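Long-range contacts in bifunctional endomannanase/endoglucanase (Caldanaerobius polysaccharolyticus, PDB 3W0K), which probably cleaves internal beta-linked bonds of mannan and cellulose-type glucan chains, as a family 5 glycoside hydrolase with a beta/alpha barrel: residues 170-175 against 191-196; 178-182 against 240-244; 115-119 against 131-135. All blocks are in the same frame, centred on the assembly; numbering follows the deposited sequence.

In the fold
All three contacts belong to one eight-stranded beta/alpha barrel. Contact 1 joins its fifth and sixth strands. Strand 130-133 of contact 3, under helix 105-121, is the sheet neighbour of strand 170-174 in contact 1, V172 N lying 2.7 Å from F132 O. Contact 2 ties the chain just after the fifth strand to helix 234-249, and its W244 CH2 comes within 3.5 Å of S194 O. Centres of contacts 1 and 2 are about 11 Å apart; contacts 2 and 3 do not touch. Contact 1 is nearest the probable active site: the R196 side chain is about 5 Å from a bound Tris molecule, a likely crystallisation additive that may mark the pocket.

Contact 1 (170-175 against 191-196); sequences EIVIDG and VVHSGR
I173 and V191, the latter just ahead of strand 192-197, make the dense part of this contact, on the helix-facing side. I173 carries CG1 between its backbone N and carbonyl carbon (chi1 59°), which swings CD1 across to the other strand. There it lies 3.7 Å from V191 CG2 and covers one face of the H193 ring near the rim, a CH-pi contact with CD1 4.1 Å from the centroid. Helix 148-165 closes over I173 at I155. Beneath the side chains the backbones are joined by short, nearly straight bonds: V192 N to I171 O and I173 N to V192 O, each 2.9 Å, then S194 N to I173 O at 2.8 Å.

The barrel interior is packed differently. V172 CG1 presses on S194 CB at 3.6 Å, but further along a water donates to D174 OD1, accepts from R196 NH1 and bonds S194 OG. R196 NH2 makes a salt bridge with D174 OD2 at 2.9 Å, weak as a hydrogen bond, bent to 123° at the hydrogen, with carboxylate and guanidinium planes 76° apart; E137 and E258 bind the same guanidinium. Loosest is the partly exposed start, where E170 OE1 only grazes V192 CG2 at 4.1 Å. The whole is the fifth and sixth strand pair of a TIM barrel, with the charged group at the C-terminal ends of the strands, where family 5 enzymes have their active site.

Contact 2 (178-182 against 240-244); sequences GGNIA and YYKPW
W244 lays its indole alongside the loop 180-182, pointing an edge at N180 and a face at A182. The NE1-H reaches N180 O at 3.0 Å and fairly straight (161°). That oxygen lies almost in the indole plane, yet NE1 stands well above the plane of the N180 carbonyl, so the donor misses its lone-pair directions. A182 covers the ring face with its methyl, a CH-pi contact: CB sits 3.9 Å from the centroid of the five-membered ring, only 5° off the normal. The same methyl touches P243 CB at 3.8 Å, so it sits in the corner formed by proline and indole. Over the opposite indole face lies a water, held by G179 O at 2.9 Å and by Y240 OH at 3.0 Å.

Y240 approaches differently. With CG anti to the backbone N (chi1 168°), the ring reaches out from the helix so that its hydroxyl end meets the N180 side chain, the two crossing at roughly a right angle. A second water donates to both N180 O and Y240 O, giving N180 O a second partner in addition to the indole N-H.

Around this junction, A182 O accepts from R148, and W244 packs on W286 and on H193 of strand 192-197, while Y241 OH bonds R196 O; helix 234-249 thus contacts the sixth barrel strand as well as the loop 180-182 that follows helix 176-179.

Contact 3 (115-119 against 131-135); sequences WELFA and SFDLV
W115 reaches from helix 105-121 to F132 in strand 130-133 and to L134 just beyond it, joining the outer helix layer of a TIM barrel to its fourth strand. Helix and strand run almost antiparallel, and their axes are 10.6 Å apart, a gap that the large side chains fill.

W115 keeps CG anti to its carbonyl carbon (chi1 -81°), which carries the indole off the helix and in beside the strand. Its benzo corner slides over F132: CZ3 lies 3.3 Å from F132 CG, above one face of the phenyl and toward its rim. The ring planes are inclined at 33°, with centroids 4.9 Å apart, an oblique meeting rather than a stack. The five-membered ring receives L134, whose CD2 sits over one face, 4.0 Å from the centroid.

F132 also has CG anti to its carbonyl carbon, and this drives the phenyl straight at the helix backbone. There CZ comes at its edge to F118 O at 3.6 Å, and CE2 approaches A119 N. F118 offers the strand little more than its CB, 3.8 Å from F132 CZ, because its own ring turns away to meet F62. R169 adds a cation-pi contact to the F132 ring.

A leucine in place of W115 would probably leave L134 O without its indole donor and open a gap beside the F132 face, where the phenyl might shift.

On the strand side, D133 points away from the helix and pairs with R40, while its carbonyl accepts from N82. The polar link across the contact is W115 NE1 to L134 O, 3.0 Å long and bent to 144° at the hydrogen, with the donor in the carbonyl plane on a lone pair of that oxygen.

Contact 1 (170-175 against 191-196)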
loop_
_atom_site.group_PDB
_atom_site.type_symbol
_atom_site.label_atom_id
_atom_site.label_comp_id
_atom_site.label_asym_id
_atom_site.label_seq_id
_atom_site.Cartn_x
_atom_site.Cartn_y
_atom_site.Cartn_z
ATOM N N GLU A 170 -1.243 5.012 15.631
ATOM C CA GLU A 170 -0.427 5.489 14.522
ATOM C C GLU A 170 -1.279 5.484 13.261
ATOM O O GLU A 170 -1.986 4.515 12.973
ATOM C CB GLU A 170 0.806 4.602 14.338
ATOM C CG GLU A 170 1.736 5.042 13.214
ATOM C CD GLU A 170 3.000 4.207 13.158
ATOM O OE1 GLU A 170 3.181 3.459 12.178
ATOM O OE2 GLU A 170 3.808 4.289 14.109
ATOM N N ILE A 171 -1.216 6.586 12.527
ATOM C CA ILE A 171 -1.989 6.763 11.309
ATOM C C ILE A 171 -1.073 6.984 10.115
ATOM O O ILE A 171 -0.029 7.627 10.226
ATOM C CB ILE A 171 -2.973 7.951 11.468
ATOM C CG1 ILE A 171 -4.002 7.619 12.555
ATOM C CG2 ILE A 171 -3.680 8.253 10.151
ATOM C CD1 ILE A 171 -4.809 8.810 13.032
ATOM N N VAL A 172 -1.464 6.401 8.985
ATOM C CA VAL A 172 -0.719 6.495 7.739
ATOM C C VAL A 172 -1.649 7.054 6.669
ATOM O O VAL A 172 -2.837 6.725 6.638
ATOM C CB VAL A 172 -0.243 5.091 7.270
ATOM C CG1 VAL A 172 0.595 5.203 6.001
ATOM C CG2 VAL A 172 0.538 4.394 8.376
ATOM N N ILE A 173 -1.119 7.940 5.830
ATOM C CA ILE A 173 -1.890 8.520 4.733
ATOM C C ILE A 173 -1.120 8.327 3.435
ATOM O O ILE A 173 0.110 8.424 3.417
ATOM C CB ILE A 173 -2.217 10.024 4.954
ATOM C CG1 ILE A 173 -0.944 10.858 5.098
ATOM C CG2 ILE A 173 -3.112 10.192 6.174
ATOM C CD1 ILE A 173 -1.223 12.365 5.116
ATOM N N ASP A 174 -1.841 7.994 2.367
ATOM C CA ASP A 174 -1.240 7.758 1.053
ATOM C C ASP A 174 -1.128 9.026 0.221
ATOM O O ASP A 174 -1.984 9.909 0.294
ATOM C CB ASP A 174 -2.058 6.730 0.260
ATOM C CG ASP A 174 -1.908 5.309 0.785
ATOM O OD1 ASP A 174 -1.383 5.108 1.902
ATOM O OD2 ASP A 174 -2.325 4.382 0.061
ATOM N N GLY A 175 -0.085 9.087 -0.601
ATOM C CA GLY A 175 0.120 10.242 -1.454
ATOM C C GLY A 175 -0.980 10.441 -2.483
ATOM O O GLY A 175 -1.701 9.503 -2.842
ATOM N N VAL A 191 1.525 12.187 11.103
ATOM C CA VAL A 191 1.145 10.897 10.540
ATOM C C VAL A 191 2.227 10.440 9.573
ATOM O O VAL A 191 3.071 11.236 9.154
ATOM C CB VAL A 191 -0.205 10.977 9.774
ATOM C CG1 VAL A 191 -1.321 11.402 10.713
ATOM C CG2 VAL A 191 -0.098 11.938 8.589
ATOM N N VAL A 192 2.232 9.151 9.256
ATOM C CA VAL A 192 3.205 8.618 8.313
ATOM C C VAL A 192 2.716 8.918 6.900
ATOM O O VAL A 192 1.545 8.706 6.592
ATOM C CB VAL A 192 3.365 7.085 8.450
ATOM C CG1 VAL A 192 4.355 6.561 7.410
ATOM C CG2 VAL A 192 3.830 6.724 9.850
ATOM N N HIS A 193 3.594 9.477 6.073
ATOM C CA HIS A 193 3.255 9.766 4.682
ATOM C C HIS A 193 3.760 8.587 3.864
ATOM O O HIS A 193 4.960 8.298 3.839
ATOM C CB HIS A 193 3.894 11.075 4.222
ATOM C CG HIS A 193 3.265 12.290 4.827
ATOM N ND1 HIS A 193 2.963 13.416 4.091
ATOM C CD2 HIS A 193 2.867 12.550 6.095
ATOM C CE1 HIS A 193 2.406 14.317 4.881
ATOM N NE2 HIS A 193 2.337 13.817 6.102
ATOM N N SER A 194 2.834 7.903 3.204
ATOM C CA SER A 194 3.160 6.715 2.433
ATOM C C SER A 194 3.201 6.905 0.927
ATOM O O SER A 194 2.193 7.257 0.298
ATOM C CB SER A 194 2.186 5.588 2.793
ATOM O OG SER A 194 2.592 4.351 2.233
ATOM N N GLY A 195 4.377 6.633 0.366
ATOM C CA GLY A 195 4.598 6.742 -1.064
ATOM C C GLY A 195 4.541 5.408 -1.786
ATOM O O GLY A 195 4.146 4.377 -1.217
ATOM N N ARG A 196 4.999 5.413 -3.033
ATOM C CA ARG A 196 4.959 4.224 -3.871
ATOM C C ARG A 196 6.228 4.007 -4.677
ATOM O O ARG A 196 6.967 4.951 -4.961
ATOM C CB ARG A 196 3.775 4.327 -4.836
ATOM C CG ARG A 196 2.401 4.234 -4.176
ATOM C CD ARG A 196 2.201 2.853 -3.593
ATOM N NE ARG A 196 0.849 2.624 -3.078
ATOM C CZ ARG A 196 0.462 2.864 -1.830
ATOM N NH1 ARG A 196 1.311 3.368 -0.941
ATOM N NH2 ARG A 196 -0.759 2.508 -1.443
HETATM O O HOH W 1 0.314 2.932 1.939
#

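Contact 2 (178-182 against 240-244)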
loop_
_atom_site.group_PDB
_atom_site.type_symbol
_atom_site.label_atom_id
_atom_site.label_comp_id
_atom_site.label_asym_id
_atom_site.label_seq_id
_atom_site.Cartn_x
_atom_site.Cartn_y
_atom_site.Cartn_z
ATOM N N GLY A 178 -2.629 8.745 -6.941
ATOM C CA GLY A 178 -2.299 7.330 -6.927
ATOM C C GLY A 178 -1.089 6.989 -6.078
ATOM O O GLY A 178 -0.358 6.042 -6.385
ATOM N N GLY A 179 -0.895 7.742 -4.998
ATOM C CA GLY A 179 0.228 7.514 -4.101
ATOM C C GLY A 179 1.545 8.089 -4.588
ATOM O O GLY A 179 2.588 7.865 -3.974
ATOM N N ASN A 180 1.486 8.874 -5.658
ATOM C CA ASN A 180 2.680 9.473 -6.263
ATOM C C ASN A 180 3.100 10.842 -5.750
ATOM O O ASN A 180 4.292 11.155 -5.707
ATOM C CB ASN A 180 2.467 9.625 -7.772
ATOM C CG ASN A 180 2.424 8.305 -8.493
ATOM O OD1 ASN A 180 1.366 7.854 -8.935
ATOM N ND2 ASN A 180 3.582 7.691 -8.647
ATOM N N ILE A 181 2.111 11.654 -5.393
ATOM C CA ILE A 181 2.323 13.041 -4.987
ATOM C C ILE A 181 2.434 13.347 -3.498
ATOM O O ILE A 181 1.527 13.044 -2.723
ATOM C CB ILE A 181 1.214 13.923 -5.620
ATOM C CG1 ILE A 181 1.152 13.684 -7.134
ATOM C CG2 ILE A 181 1.440 15.395 -5.311
ATOM C CD1 ILE A 181 2.442 13.989 -7.872
ATOM N N ALA A 182 3.533 14.005 -3.124
ATOM C CA ALA A 182 3.799 14.389 -1.738
ATOM C C ALA A 182 2.798 15.435 -1.252
ATOM O O ALA A 182 2.286 16.235 -2.041
ATOM C CB ALA A 182 5.224 14.912 -1.597
ATOM N N TYR A 240 11.880 12.176 -8.885
ATOM C CA TYR A 240 10.533 11.731 -8.537
ATOM C C TYR A 240 10.319 11.703 -7.024
ATOM O O TYR A 240 9.241 12.048 -6.534
ATOM C CB TYR A 240 10.287 10.342 -9.139
ATOM C CG TYR A 240 9.055 9.638 -8.625
ATOM C CD1 TYR A 240 7.778 10.070 -8.980
ATOM C CD2 TYR A 240 9.167 8.544 -7.775
ATOM C CE1 TYR A 240 6.641 9.426 -8.496
ATOM C CE2 TYR A 240 8.041 7.895 -7.285
ATOM C CZ TYR A 240 6.785 8.338 -7.647
ATOM O OH TYR A 240 5.682 7.686 -7.149
ATOM N N TYR A 241 11.349 11.303 -6.287
ATOM C CA TYR A 241 11.258 11.226 -4.834
ATOM C C TYR A 241 11.658 12.495 -4.088
ATOM O O TYR A 241 11.445 12.588 -2.880
ATOM C CB TYR A 241 12.071 10.037 -4.311
ATOM C CG TYR A 241 11.422 8.693 -4.562
ATOM C CD1 TYR A 241 10.126 8.432 -4.117
ATOM C CD2 TYR A 241 12.099 7.685 -5.243
ATOM C CE1 TYR A 241 9.520 7.197 -4.349
ATOM C CE2 TYR A 241 11.504 6.449 -5.481
ATOM C CZ TYR A 241 10.212 6.214 -5.033
ATOM O OH TYR A 241 9.609 5.007 -5.300
ATOM N N LYS A 242 12.189 13.487 -4.804
ATOM C CA LYS A 242 12.622 14.730 -4.167
ATOM C C LYS A 242 11.578 15.389 -3.258
ATOM O O LYS A 242 11.897 15.766 -2.133
ATOM C CB LYS A 242 13.153 15.734 -5.197
ATOM C CG LYS A 242 13.795 16.960 -4.559
ATOM C CD LYS A 242 14.370 17.910 -5.594
ATOM C CE LYS A 242 15.128 19.051 -4.925
ATOM N NZ LYS A 242 14.278 19.825 -3.973
ATOM N N PRO A 243 10.320 15.530 -3.726
ATOM C CA PRO A 243 9.299 16.154 -2.873
ATOM C C PRO A 243 9.074 15.366 -1.580
ATOM O O PRO A 243 8.744 15.937 -0.537
ATOM C CB PRO A 243 8.058 16.137 -3.764
ATOM C CG PRO A 243 8.633 16.255 -5.143
ATOM C CD PRO A 243 9.781 15.276 -5.074
ATOM N N TRP A 244 9.247 14.048 -1.660
ATOM C CA TRP A 244 9.085 13.180 -0.499
ATOM C C TRP A 244 10.285 13.321 0.434
ATOM O O TRP A 244 10.137 13.312 1.654
ATOM C CB TRP A 244 8.902 11.728 -0.944
ATOM C CG TRP A 244 7.601 11.502 -1.652
ATOM C CD1 TRP A 244 7.335 11.709 -2.975
ATOM C CD2 TRP A 244 6.379 11.040 -1.064
ATOM N NE1 TRP A 244 6.019 11.406 -3.249
ATOM C CE2 TRP A 244 5.412 10.993 -2.093
ATOM C CE3 TRP A 244 6.009 10.661 0.233
ATOM C CZ2 TRP A 244 4.093 10.578 -1.865
ATOM C CZ3 TRP A 244 4.698 10.250 0.462
ATOM C CH2 TRP A 244 3.756 10.212 -0.586
HETATM O O HOH W 2 5.483 7.946 -4.200
HETATM O O HOH W 3 6.624 12.395 -6.870
#

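Contact 3 (115-119 against 131-135)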
loop_
_atom_site.group_PDB
_atom_site.type_symbol
_atom_site.label_atom_id
_atom_site.label_comp_id
_atom_site.label_asym_id
_atom_site.label_seq_id
_atom_site.Cartn_x
_atom_site.Cartn_y
_atom_site.Cartn_z
ATOM N N TRP A 115 -13.630 4.253 10.470
ATOM C CA TRP A 115 -12.387 4.431 11.202
ATOM C C TRP A 115 -12.586 4.560 12.703
ATOM O O TRP A 115 -11.748 4.108 13.478
ATOM C CB TRP A 115 -11.573 5.588 10.617
ATOM C CG TRP A 115 -10.803 5.144 9.407
ATOM C CD1 TRP A 115 -10.875 5.661 8.144
ATOM C CD2 TRP A 115 -9.873 4.052 9.341
ATOM N NE1 TRP A 115 -10.052 4.955 7.295
ATOM C CE2 TRP A 115 -9.426 3.963 8.005
ATOM C CE3 TRP A 115 -9.381 3.135 10.282
ATOM C CZ2 TRP A 115 -8.505 2.993 7.583
ATOM C CZ3 TRP A 115 -8.468 2.169 9.865
ATOM C CH2 TRP A 115 -8.039 2.108 8.524
ATOM N N GLU A 116 -13.712 5.137 13.114
ATOM C CA GLU A 116 -14.002 5.254 14.538
ATOM C C GLU A 116 -14.273 3.858 15.094
ATOM O O GLU A 116 -13.894 3.551 16.224
ATOM C CB GLU A 116 -15.200 6.169 14.778
ATOM C CG GLU A 116 -14.899 7.639 14.535
ATOM C CD GLU A 116 -16.108 8.530 14.755
ATOM O OE1 GLU A 116 -17.221 8.148 14.338
ATOM O OE2 GLU A 116 -15.941 9.618 15.340
ATOM N N LEU A 117 -14.917 3.013 14.287
ATOM C CA LEU A 117 -15.209 1.635 14.684
ATOM C C LEU A 117 -13.911 0.896 14.986
ATOM O O LEU A 117 -13.778 0.268 16.035
ATOM C CB LEU A 117 -15.953 0.890 13.576
ATOM C CG LEU A 117 -17.426 1.204 13.332
ATOM C CD1 LEU A 117 -17.894 0.431 12.113
ATOM C CD2 LEU A 117 -18.251 0.834 14.560
ATOM N N PHE A 118 -12.949 0.990 14.071
ATOM C CA PHE A 118 -11.664 0.328 14.257
ATOM C C PHE A 118 -10.867 0.949 15.399
ATOM O O PHE A 118 -10.207 0.239 16.156
ATOM C CB PHE A 118 -10.859 0.329 12.952
ATOM C CG PHE A 118 -11.463 -0.525 11.874
ATOM C CD1 PHE A 118 -11.916 -1.811 12.159
ATOM C CD2 PHE A 118 -11.596 -0.041 10.577
ATOM C CE1 PHE A 118 -12.493 -2.602 11.167
ATOM C CE2 PHE A 118 -12.170 -0.823 9.578
ATOM C CZ PHE A 118 -12.620 -2.105 9.872
ATOM N N ALA A 119 -10.944 2.271 15.538
ATOM C CA ALA A 119 -10.237 2.951 16.620
ATOM C C ALA A 119 -10.750 2.440 17.964
ATOM O O ALA A 119 -9.963 2.150 18.869
ATOM C CB ALA A 119 -10.425 4.459 16.516
ATOM N N SER A 131 -1.273 -0.049 12.917
ATOM C CA SER A 131 -1.416 1.301 12.379
ATOM C C SER A 131 -2.599 1.318 11.410
ATOM O O SER A 131 -3.005 0.270 10.898
ATOM C CB SER A 131 -0.133 1.775 11.682
ATOM O OG SER A 131 0.214 0.955 10.582
ATOM N N PHE A 132 -3.163 2.505 11.193
ATOM C CA PHE A 132 -4.308 2.690 10.302
ATOM C C PHE A 132 -3.913 3.521 9.082
ATOM O O PHE A 132 -3.513 4.674 9.229
ATOM C CB PHE A 132 -5.436 3.446 11.025
ATOM C CG PHE A 132 -6.096 2.685 12.151
ATOM C CD1 PHE A 132 -5.874 1.323 12.345
ATOM C CD2 PHE A 132 -6.972 3.348 13.009
ATOM C CE1 PHE A 132 -6.517 0.634 13.376
ATOM C CE2 PHE A 132 -7.619 2.668 14.040
ATOM C CZ PHE A 132 -7.391 1.309 14.224
ATOM N N ASP A 133 -4.046 2.935 7.892
ATOM C CA ASP A 133 -3.736 3.604 6.620
ATOM C C ASP A 133 -5.117 4.003 6.089
ATOM O O ASP A 133 -5.837 3.189 5.513
ATOM C CB ASP A 133 -3.033 2.603 5.695
ATOM C CG ASP A 133 -2.563 3.217 4.390
ATOM O OD1 ASP A 133 -2.633 4.454 4.209
ATOM O OD2 ASP A 133 -2.108 2.435 3.533
ATOM N N LEU A 134 -5.460 5.275 6.276
ATOM C CA LEU A 134 -6.788 5.801 5.956
ATOM C C LEU A 134 -7.502 5.419 4.669
ATOM O O LEU A 134 -8.618 4.891 4.706
ATOM C CB LEU A 134 -6.826 7.316 6.177
ATOM C CG LEU A 134 -6.310 7.772 7.548
ATOM C CD1 LEU A 134 -6.659 9.241 7.748
ATOM C CD2 LEU A 134 -6.926 6.943 8.676
ATOM N N VAL A 135 -6.885 5.695 3.530
ATOM C CA VAL A 135 -7.513 5.359 2.263
ATOM C C VAL A 135 -6.439 5.147 1.208
ATOM O O VAL A 135 -5.532 5.963 1.045
ATOM C CB VAL A 135 -8.565 6.436 1.836
ATOM C CG1 VAL A 135 -7.945 7.830 1.794
ATOM C CG2 VAL A 135 -9.188 6.067 0.491
#